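Conjugal transfer protein (Escherichia coli, PDB 5I97) is a VirB8-family inner membrane protein, here its soluble NTF2-like domain, that probably serves as a channel component of the plasmid's type IV secretion system. Local coordinates at residues S43-F46 with Y47-Q50; M59-P62 with N63-E66; R112-R115 with S116-V119; L137-N140 with A141-Y145. All blocks are in the same frame, centred on the assembly; numbering follows the deposited sequence.

Contact 1: S43-F46 with Y47-Q50; sequences SYDF and YSVQ
The backbone carbonyl of D45 accepts the N-H of S48, with S48 N 2.8 Å from D45 O and an N-H...O angle of 153°. The donor stands above the carbonyl plane, as the chain turns sharply between extended Y44-D45 and the helix that starts at V49. V49 N also lies 2.8 Å from D45 O. Side chains follow this turn. V49 CG2 approaches the Y44 ring obliquely, 4.1 Å from CE1, while CG1 of the same valine sits against the backbone oxygen of F46 at 3.4 Å. With its CG anti to the backbone N (chi1 -179°), D45 swings its carboxylate back over the turn: OD1 reaches the edge of the Y47 ring near its plane, 3.9 Å from CD1, the two planes 39° apart. S48 is the N-cap residue, yet its OG makes no capping bond and instead hydrogen-bonds D52. The hydroxyl of Y44 is held by G83 and that of Y47 by D84, and the Y47 ring meets H101 of the second subunit. Because the hydroxyls of Y44, Y47 and S48 are engaged elsewhere, the chemistry implies a turn fixed mainly by its backbone, with V49 against Y44 supplying part of the apolar contact.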
loop_
_atom_site.group_PDB
_atom_site.type_symbol
_atom_site.label_atom_id
_atom_site.label_comp_id
_atom_site.label_asym_id
_atom_site.label_seq_id
_atom_site.Cartn_x
_atom_site.Cartn_y
_atom_site.Cartn_z
ATOM N N SER A 43 10.476 -8.431 4.923
ATOM C CA SER A 43 9.168 -7.841 5.129
ATOM C C SER A 43 8.541 -8.400 6.387
ATOM O O SER A 43 8.899 -9.481 6.851
ATOM C CB SER A 43 8.233 -8.112 3.957
ATOM O OG SER A 43 8.762 -7.657 2.734
ATOM N N TYR A 44 7.601 -7.649 6.938
ATOM C CA TYR A 44 6.718 -8.189 7.952
ATOM C C TYR A 44 5.287 -7.759 7.685
ATOM O O TYR A 44 4.950 -6.571 7.713
ATOM C CB TYR A 44 7.125 -7.773 9.360
ATOM C CG TYR A 44 6.209 -8.410 10.373
ATOM C CD1 TYR A 44 6.386 -9.729 10.762
ATOM C CD2 TYR A 44 5.127 -7.711 10.896
ATOM C CE1 TYR A 44 5.538 -10.315 11.663
ATOM C CE2 TYR A 44 4.280 -8.292 11.795
ATOM C CZ TYR A 44 4.481 -9.595 12.178
ATOM O OH TYR A 44 3.625 -10.178 13.091
ATOM N N ASP A 45 4.445 -8.746 7.424
ATOM C CA ASP A 45 3.025 -8.517 7.293
ATOM C C ASP A 45 2.303 -9.711 7.887
ATOM O O ASP A 45 2.443 -10.837 7.393
ATOM C CB ASP A 45 2.666 -8.302 5.824
ATOM C CG ASP A 45 1.204 -8.028 5.616
ATOM O OD1 ASP A 45 0.559 -7.515 6.543
ATOM O OD2 ASP A 45 0.705 -8.285 4.504
ATOM N N PHE A 46 1.517 -9.464 8.936
ATOM C CA PHE A 46 0.868 -10.541 9.675
ATOM C C PHE A 46 -0.004 -11.360 8.759
ATOM O O PHE A 46 -0.106 -12.573 8.908
ATOM C CB PHE A 46 0.026 -10.005 10.838
ATOM C CG PHE A 46 -0.607 -11.091 11.682
ATOM C CD1 PHE A 46 0.176 -11.918 12.481
ATOM C CD2 PHE A 46 -1.975 -11.295 11.665
ATOM C CE1 PHE A 46 -0.393 -12.909 13.253
ATOM C CE2 PHE A 46 -2.553 -12.292 12.437
ATOM C CZ PHE A 46 -1.759 -13.104 13.230
ATOM N N TYR A 47 -0.598 -10.709 7.775
ATOM C CA TYR A 47 -1.527 -11.408 6.908
ATOM C C TYR A 47 -0.800 -12.292 5.903
ATOM O O TYR A 47 -1.417 -13.156 5.292
ATOM C CB TYR A 47 -2.450 -10.400 6.201
ATOM C CG TYR A 47 -3.358 -9.662 7.178
ATOM C CD1 TYR A 47 -2.877 -8.633 7.960
ATOM C CD2 TYR A 47 -4.691 -10.027 7.334
ATOM C CE1 TYR A 47 -3.696 -7.975 8.867
ATOM C CE2 TYR A 47 -5.525 -9.375 8.236
ATOM C CZ TYR A 47 -5.022 -8.349 9.006
ATOM O OH TYR A 47 -5.844 -7.697 9.916
ATOM N N SER A 48 0.515 -12.149 5.772
ATOM C CA SER A 48 1.238 -13.027 4.847
ATOM C C SER A 48 2.441 -13.704 5.486
ATOM O O SER A 48 3.214 -14.376 4.795
ATOM C CB SER A 48 1.711 -12.252 3.618
ATOM O OG SER A 48 2.731 -11.327 3.956
ATOM N N VAL A 49 2.595 -13.539 6.798
ATOM C CA VAL A 49 3.806 -13.998 7.476
ATOM C C VAL A 49 3.948 -15.516 7.421
ATOM O O VAL A 49 5.054 -16.039 7.415
ATOM C CB VAL A 49 3.856 -13.516 8.946
ATOM C CG1 VAL A 49 2.784 -14.184 9.776
ATOM C CG2 VAL A 49 5.231 -13.764 9.542
ATOM N N GLN A 50 2.837 -16.233 7.349
ATOM C CA GLN A 50 2.936 -17.676 7.263
ATOM C C GLN A 50 3.478 -18.102 5.896
ATOM O O GLN A 50 4.304 -19.009 5.794
ATOM C CB GLN A 50 1.578 -18.318 7.533
ATOM C CG GLN A 50 1.600 -19.825 7.389
ATOM C CD GLN A 50 2.619 -20.466 8.314
ATOM O OE1 GLN A 50 3.500 -21.206 7.869
ATOM N NE2 GLN A 50 2.526 -20.156 9.609
#

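Contact 2: M59-P62 with N63-E66; sequences MSTP and NVAE
T61 and A65 are joined by the first i to i+4 backbone bond of the turn, A65 N lying 2.8 Å from T61 O; E66 N to P62 O follows at 3.0 Å. The T61 side chain adds a cap. Its OG1 lies between the backbone N and the carbonyl carbon (chi1 59°), from where it accepts a weak but fairly straight bond from V64 N at 3.5 Å. That makes T61 the N-cap of helix 62-69, with P62 at the first helical position, where a ring without an N-H costs no helix bond. V64 crosses T61 obliquely, bringing CG2 within 3.3 Å of T61 OG1, and sends its other branch back to S60, CG1 being 3.7 Å from S60 CB. The methyl of A65 meets the same serine carbon, CB to CB 3.8 Å, so S60 is packed against two successive helical residues. The S60 hydroxyl itself is hydrogen-bonded to the carbonyl of V56 and the hydroxyl of Y37. V64 also packs on Y37 and R41 of helix 27-42, and T61 touches R152 and T154 of strand 151-160.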
loop_
_atom_site.group_PDB
_atom_site.type_symbol
_atom_site.label_atom_id
_atom_site.label_comp_id
_atom_site.label_asym_id
_atom_site.label_seq_id
_atom_site.Cartn_x
_atom_site.Cartn_y
_atom_site.Cartn_z
ATOM N N MET A 59 13.593 -21.964 0.640
ATOM C CA MET A 59 14.629 -21.361 -0.174
ATOM C C MET A 59 15.915 -21.162 0.597
ATOM O O MET A 59 16.717 -20.308 0.246
ATOM C CB MET A 59 14.158 -20.023 -0.736
ATOM C CG MET A 59 12.968 -20.128 -1.657
ATOM S SD MET A 59 12.349 -18.503 -2.079
ATOM C CE MET A 59 10.830 -18.947 -2.903
ATOM N N SER A 60 16.116 -21.950 1.647
ATOM C CA SER A 60 17.313 -21.806 2.455
ATOM C C SER A 60 17.932 -23.170 2.699
ATOM O O SER A 60 17.226 -24.166 2.757
ATOM C CB SER A 60 16.999 -21.149 3.813
ATOM O OG SER A 60 16.228 -19.966 3.702
ATOM N N THR A 61 19.248 -23.205 2.866
ATOM C CA THR A 61 19.898 -24.375 3.406
ATOM C C THR A 61 19.470 -24.482 4.867
ATOM O O THR A 61 19.084 -23.486 5.478
ATOM C CB THR A 61 21.432 -24.303 3.304
ATOM O OG1 THR A 61 21.906 -23.152 4.004
ATOM C CG2 THR A 61 21.883 -24.231 1.846
ATOM N N PRO A 62 19.503 -25.693 5.429
ATOM C CA PRO A 62 19.056 -25.826 6.819
ATOM C C PRO A 62 19.798 -24.912 7.798
ATOM O O PRO A 62 19.198 -24.452 8.771
ATOM C CB PRO A 62 19.340 -27.299 7.127
ATOM C CG PRO A 62 19.231 -27.979 5.805
ATOM C CD PRO A 62 19.716 -26.999 4.776
ATOM N N ASN A 63 21.067 -24.626 7.533
ATOM C CA ASN A 63 21.826 -23.718 8.388
ATOM C C ASN A 63 21.271 -22.305 8.317
ATOM O O ASN A 63 21.035 -21.675 9.337
ATOM C CB ASN A 63 23.299 -23.717 8.004
ATOM C CG ASN A 63 23.934 -25.087 8.153
ATOM O OD1 ASN A 63 24.512 -25.629 7.203
ATOM N ND2 ASN A 63 23.817 -25.664 9.342
ATOM N N VAL A 64 21.057 -21.819 7.102
ATOM C CA VAL A 64 20.493 -20.490 6.888
ATOM C C VAL A 64 19.069 -20.429 7.445
ATOM O O VAL A 64 18.673 -19.449 8.053
ATOM C CB VAL A 64 20.494 -20.131 5.385
ATOM C CG1 VAL A 64 19.632 -18.910 5.103
ATOM C CG2 VAL A 64 21.927 -19.926 4.882
ATOM N N ALA A 65 18.317 -21.505 7.254
ATOM C CA ALA A 65 16.923 -21.554 7.659
ATOM C C ALA A 65 16.761 -21.452 9.173
ATOM O O ALA A 65 15.939 -20.688 9.666
ATOM C CB ALA A 65 16.285 -22.826 7.161
ATOM N N GLU A 66 17.567 -22.194 9.918
ATOM C CA GLU A 66 17.316 -22.305 11.346
ATOM C C GLU A 66 17.839 -21.071 12.058
ATOM O O GLU A 66 17.405 -20.746 13.156
ATOM C CB GLU A 66 17.944 -23.600 11.890
ATOM C CG GLU A 66 18.467 -23.560 13.322
ATOM C CD GLU A 66 19.290 -24.793 13.670
ATOM O OE1 GLU A 66 19.608 -25.579 12.751
ATOM O OE2 GLU A 66 19.634 -24.969 14.859
#

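Contact 3: R112-R115 with S116-V119; sequences RRVR and SNPV
R113 curls its side chain back over the loop that follows its own strand. CG stands anti to the backbone N (chi1 165°), then the chain bends at chi2 (67°), which carries the guanidinium to the carbonyl of N117, with P118 O lying over one face of the group. NH2 gives a weak bond to N117 O at 3.1 Å, bent to 133°, and NE adds another weak one to the same oxygen at 3.4 Å. NE also donates weakly to V114 O. The P118 carbonyl carbon sits 3.4 Å above that face, offset toward the rim, and the aliphatic CD touches V119 O at 3.4 Å. R113 NH1 forms a salt bridge with D120, a firmer hold than the weak bonds to carbonyls. With an alanine here, D120 would probably be left without its charged mate, and the carbonyl of N117 would lose two weak donors. Elsewhere in the turn V114 and N117 meet obliquely, V114 CB 3.9 Å from N117 ND2, while V114 CG1 packs on S116 OG. R115 points its guanidinium away, in a salt bridge to D84, and packs on H101 of the second subunit. The backbone closes by a weak bond from N117 N to V114 O at 3.0 Å. The arrangement is a type I beta turn, V114 to N117, at the end of strand 103-114, opening the connection to antiparallel strand 124-134.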
loop_
_atom_site.group_PDB
_atom_site.type_symbol
_atom_site.label_atom_id
_atom_site.label_comp_id
_atom_site.label_asym_id
_atom_site.label_seq_id
_atom_site.Cartn_x
_atom_site.Cartn_y
_atom_site.Cartn_z
ATOM N N ARG A 112 9.016 0.851 7.879
ATOM C CA ARG A 112 8.210 0.255 8.942
ATOM C C ARG A 112 7.039 1.157 9.305
ATOM O O ARG A 112 7.182 2.382 9.371
ATOM C CB ARG A 112 9.070 -0.029 10.168
ATOM C CG ARG A 112 8.321 -0.530 11.377
ATOM C CD ARG A 112 9.311 -0.889 12.444
ATOM N NE ARG A 112 8.654 -1.353 13.650
ATOM C CZ ARG A 112 8.442 -0.595 14.717
ATOM N NH1 ARG A 112 8.835 0.668 14.714
ATOM N NH2 ARG A 112 7.832 -1.104 15.777
ATOM N N ARG A 113 5.904 0.555 9.626
ATOM C CA ARG A 113 4.771 1.353 10.031
ATOM C C ARG A 113 4.087 0.755 11.254
ATOM O O ARG A 113 3.604 -0.376 11.224
ATOM C CB ARG A 113 3.778 1.445 8.870
ATOM C CG ARG A 113 2.399 1.937 9.247
ATOM C CD ARG A 113 2.460 3.390 9.684
ATOM N NE ARG A 113 1.149 3.912 10.048
ATOM C CZ ARG A 113 0.359 4.581 9.216
ATOM N NH1 ARG A 113 0.730 4.771 7.961
ATOM N NH2 ARG A 113 -0.815 5.030 9.632
ATOM N N VAL A 114 4.046 1.533 12.325
ATOM C CA VAL A 114 3.357 1.138 13.544
ATOM C C VAL A 114 1.912 1.586 13.394
ATOM O O VAL A 114 1.663 2.747 13.108
ATOM C CB VAL A 114 3.998 1.766 14.770
ATOM C CG1 VAL A 114 3.447 1.136 16.030
ATOM C CG2 VAL A 114 5.509 1.603 14.708
ATOM N N ARG A 115 0.962 0.669 13.555
ATOM C CA ARG A 115 -0.442 0.981 13.292
ATOM C C ARG A 115 -0.998 2.045 14.245
ATOM O O ARG A 115 -1.934 2.761 13.897
ATOM C CB ARG A 115 -1.299 -0.284 13.364
ATOM C CG ARG A 115 -0.986 -1.337 12.299
ATOM C CD ARG A 115 -1.850 -1.169 11.080
ATOM N NE ARG A 115 -1.411 -1.996 9.959
ATOM C CZ ARG A 115 -1.670 -3.294 9.844
ATOM N NH1 ARG A 115 -2.362 -3.911 10.791
ATOM N NH2 ARG A 115 -1.242 -3.978 8.787
ATOM N N SER A 116 -0.435 2.143 15.446
ATOM C CA SER A 116 -0.868 3.173 16.393
ATOM C C SER A 116 -0.522 4.571 15.860
ATOM O O SER A 116 -1.281 5.514 16.081
ATOM C CB SER A 116 -0.265 2.949 17.789
ATOM O OG SER A 116 1.040 3.489 17.913
ATOM N N ASN A 117 0.633 4.709 15.203
ATOM C CA ASN A 117 1.061 5.991 14.618
ATOM C C ASN A 117 0.287 6.378 13.347
ATOM O O ASN A 117 -0.253 5.510 12.657
ATOM C CB ASN A 117 2.562 5.967 14.315
ATOM C CG ASN A 117 3.403 5.914 15.562
ATOM O OD1 ASN A 117 2.928 6.235 16.648
ATOM N ND2 ASN A 117 4.671 5.536 15.416
ATOM N N PRO A 118 0.220 7.690 13.040
ATOM C CA PRO A 118 -0.446 8.144 11.809
ATOM C C PRO A 118 0.449 8.113 10.561
ATOM O O PRO A 118 -0.071 8.032 9.453
ATOM C CB PRO A 118 -0.839 9.581 12.148
ATOM C CG PRO A 118 0.226 10.036 13.080
ATOM C CD PRO A 118 0.626 8.825 13.891
ATOM N N VAL A 119 1.761 8.222 10.747
ATOM C CA VAL A 119 2.726 8.188 9.644
ATOM C C VAL A 119 3.595 6.931 9.683
ATOM O O VAL A 119 3.740 6.310 10.738
ATOM C CB VAL A 119 3.638 9.411 9.641
ATOM C CG1 VAL A 119 2.824 10.640 9.320
ATOM C CG2 VAL A 119 4.315 9.555 10.982
#

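Contact 4: L137-N140 with A141-Y145; sequences LAMN and AEQRY
N140 OD1 takes two backbone N-H groups of the next turn, from E142 N at 2.6 Å and from Q143 N at 3.1 Å. The E142 donor lies in the carbonyl plane, whereas the Q143 donor comes from above it, so the two N-H groups meet the oxygen from different directions. The return bond runs from N140 N to Q143 OE1 at 2.8 Å, with an N-H...O angle of 155°. Backbone bonding begins here too: R144 N reaches N140 O at 2.8 Å. Between the two side chains the amide groups are stacked, their planes 16° apart, with N140 ND2 3.1 Å from Q143 CD. Torsions bring them together: N140 CG lies between its backbone N and carbonyl carbon (chi1 70°), and Q143 runs extended beyond CG to carry OE1 back to the start of the helix. A leucine in place of Q143 would probably leave the N-H of N140 without its acceptor and the N140 amide without its stacked partner, freer to turn. Farther out, M139 lays CB against Q143 OE1 at 3.6 Å from the residue before the cap, and the R144 side chain passes N140 O with its CB. Inside the helix the bonding is thin, since Y145 N to A141 O is weak. Reciprocal bonds between N140 and Q143 define a capping box, the N-terminal signature of the short surface helix 141-144, which lies in the connection from strand 124-134 to strand 151-160.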
loop_
_atom_site.group_PDB
_atom_site.type_symbol
_atom_site.label_atom_id
_atom_site.label_comp_id
_atom_site.label_asym_id
_atom_site.label_seq_id
_atom_site.Cartn_x
_atom_site.Cartn_y
_atom_site.Cartn_z
ATOM N N LEU A 137 16.064 -31.412 -5.285
ATOM C CA LEU A 137 15.896 -32.279 -4.137
ATOM C C LEU A 137 14.518 -32.894 -4.187
ATOM O O LEU A 137 13.677 -32.468 -4.981
ATOM C CB LEU A 137 16.083 -31.515 -2.829
ATOM C CG LEU A 137 17.436 -30.850 -2.582
ATOM C CD1 LEU A 137 17.276 -29.767 -1.552
ATOM C CD2 LEU A 137 18.498 -31.864 -2.157
ATOM N N ALA A 138 14.298 -33.917 -3.367
ATOM C CA ALA A 138 12.981 -34.515 -3.282
ATOM C C ALA A 138 12.002 -33.420 -2.892
ATOM O O ALA A 138 12.072 -32.885 -1.788
ATOM C CB ALA A 138 12.964 -35.651 -2.272
ATOM N N MET A 139 11.115 -33.060 -3.807
ATOM C CA MET A 139 10.156 -32.003 -3.541
ATOM C C MET A 139 8.717 -32.465 -3.735
ATOM O O MET A 139 8.440 -33.345 -4.542
ATOM C CB MET A 139 10.455 -30.779 -4.414
ATOM C CG MET A 139 11.713 -30.030 -3.982
ATOM S SD MET A 139 12.037 -28.513 -4.909
ATOM C CE MET A 139 12.704 -29.236 -6.429
ATOM N N ASN A 140 7.804 -31.840 -3.004
ATOM C CA ASN A 140 6.388 -32.168 -3.086
ATOM C C ASN A 140 5.668 -31.076 -3.859
ATOM O O ASN A 140 6.288 -30.094 -4.266
ATOM C CB ASN A 140 5.775 -32.396 -1.700
ATOM C CG ASN A 140 5.656 -31.129 -0.878
ATOM O OD1 ASN A 140 4.993 -30.169 -1.265
ATOM N ND2 ASN A 140 6.278 -31.141 0.290
ATOM N N ALA A 141 4.373 -31.268 -4.089
ATOM C CA ALA A 141 3.571 -30.345 -4.889
ATOM C C ALA A 141 3.495 -28.927 -4.331
ATOM O O ALA A 141 3.381 -27.961 -5.088
ATOM C CB ALA A 141 2.164 -30.901 -5.042
ATOM N N GLU A 142 3.549 -28.803 -3.014
ATOM C CA GLU A 142 3.333 -27.517 -2.377
ATOM C C GLU A 142 4.619 -26.708 -2.398
ATOM O O GLU A 142 4.590 -25.496 -2.509
ATOM C CB GLU A 142 2.844 -27.741 -0.951
ATOM C CG GLU A 142 1.377 -28.138 -0.888
ATOM C CD GLU A 142 0.832 -28.196 0.520
ATOM O OE1 GLU A 142 1.641 -28.222 1.472
ATOM O OE2 GLU A 142 -0.403 -28.307 0.670
ATOM N N GLN A 143 5.748 -27.402 -2.305
ATOM C CA GLN A 143 7.063 -26.790 -2.468
ATOM C C GLN A 143 7.343 -26.464 -3.925
ATOM O O GLN A 143 7.955 -25.449 -4.242
ATOM C CB GLN A 143 8.142 -27.735 -1.969
ATOM C CG GLN A 143 7.774 -28.477 -0.716
ATOM C CD GLN A 143 8.839 -29.469 -0.335
ATOM O OE1 GLN A 143 9.187 -30.345 -1.117
ATOM N NE2 GLN A 143 9.386 -29.323 0.871
ATOM N N ARG A 144 6.933 -27.375 -4.802
ATOM C CA ARG A 144 7.050 -27.199 -6.245
ATOM C C ARG A 144 6.351 -25.942 -6.742
ATOM O O ARG A 144 6.783 -25.328 -7.709
ATOM C CB ARG A 144 6.509 -28.429 -6.970
ATOM C CG ARG A 144 7.614 -29.349 -7.483
ATOM C CD ARG A 144 7.093 -30.748 -7.784
ATOM N NE ARG A 144 5.970 -30.760 -8.723
ATOM C CZ ARG A 144 5.978 -30.218 -9.941
ATOM N NH1 ARG A 144 7.065 -29.624 -10.418
ATOM N NH2 ARG A 144 4.893 -30.291 -10.701
ATOM N N TYR A 145 5.282 -25.556 -6.061
ATOM C CA TYR A 145 4.473 -24.410 -6.452
ATOM C C TYR A 145 5.059 -23.124 -5.878
ATOM O O TYR A 145 4.582 -22.034 -6.162
ATOM C CB TYR A 145 3.037 -24.629 -5.960
ATOM C CG TYR A 145 1.999 -23.552 -6.244
ATOM C CD1 TYR A 145 1.286 -23.534 -7.438
ATOM C CD2 TYR A 145 1.688 -22.597 -5.286
ATOM C CE1 TYR A 145 0.307 -22.568 -7.679
ATOM C CE2 TYR A 145 0.722 -21.630 -5.522
ATOM C CZ TYR A 145 0.032 -21.623 -6.714
ATOM O OH TYR A 145 -0.927 -20.656 -6.943
#

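Overall arrangement
The four contacts come in series along the chain, each a local turn or helix start in the single NTF2-clan VirB8 domain. Contact 1 starts helix 49-58; contact 2 follows its end and opens helix 62-69, their centres about 19 Å apart. Contact 3 ends strand 103-114, and contact 4 sits in the connection between the last two strands of the four-stranded antiparallel sheet. Contacts 3 and 4 lie on opposite sides of the chain's centre, about 38 Å between centres, whereas contacts 2 and 4 have centres about 16 Å apart. Contacts 1 and 3, with the same spacing of centres, both use D84 and touch H101 of the second subunit, placing this end of the fold at the subunit interface.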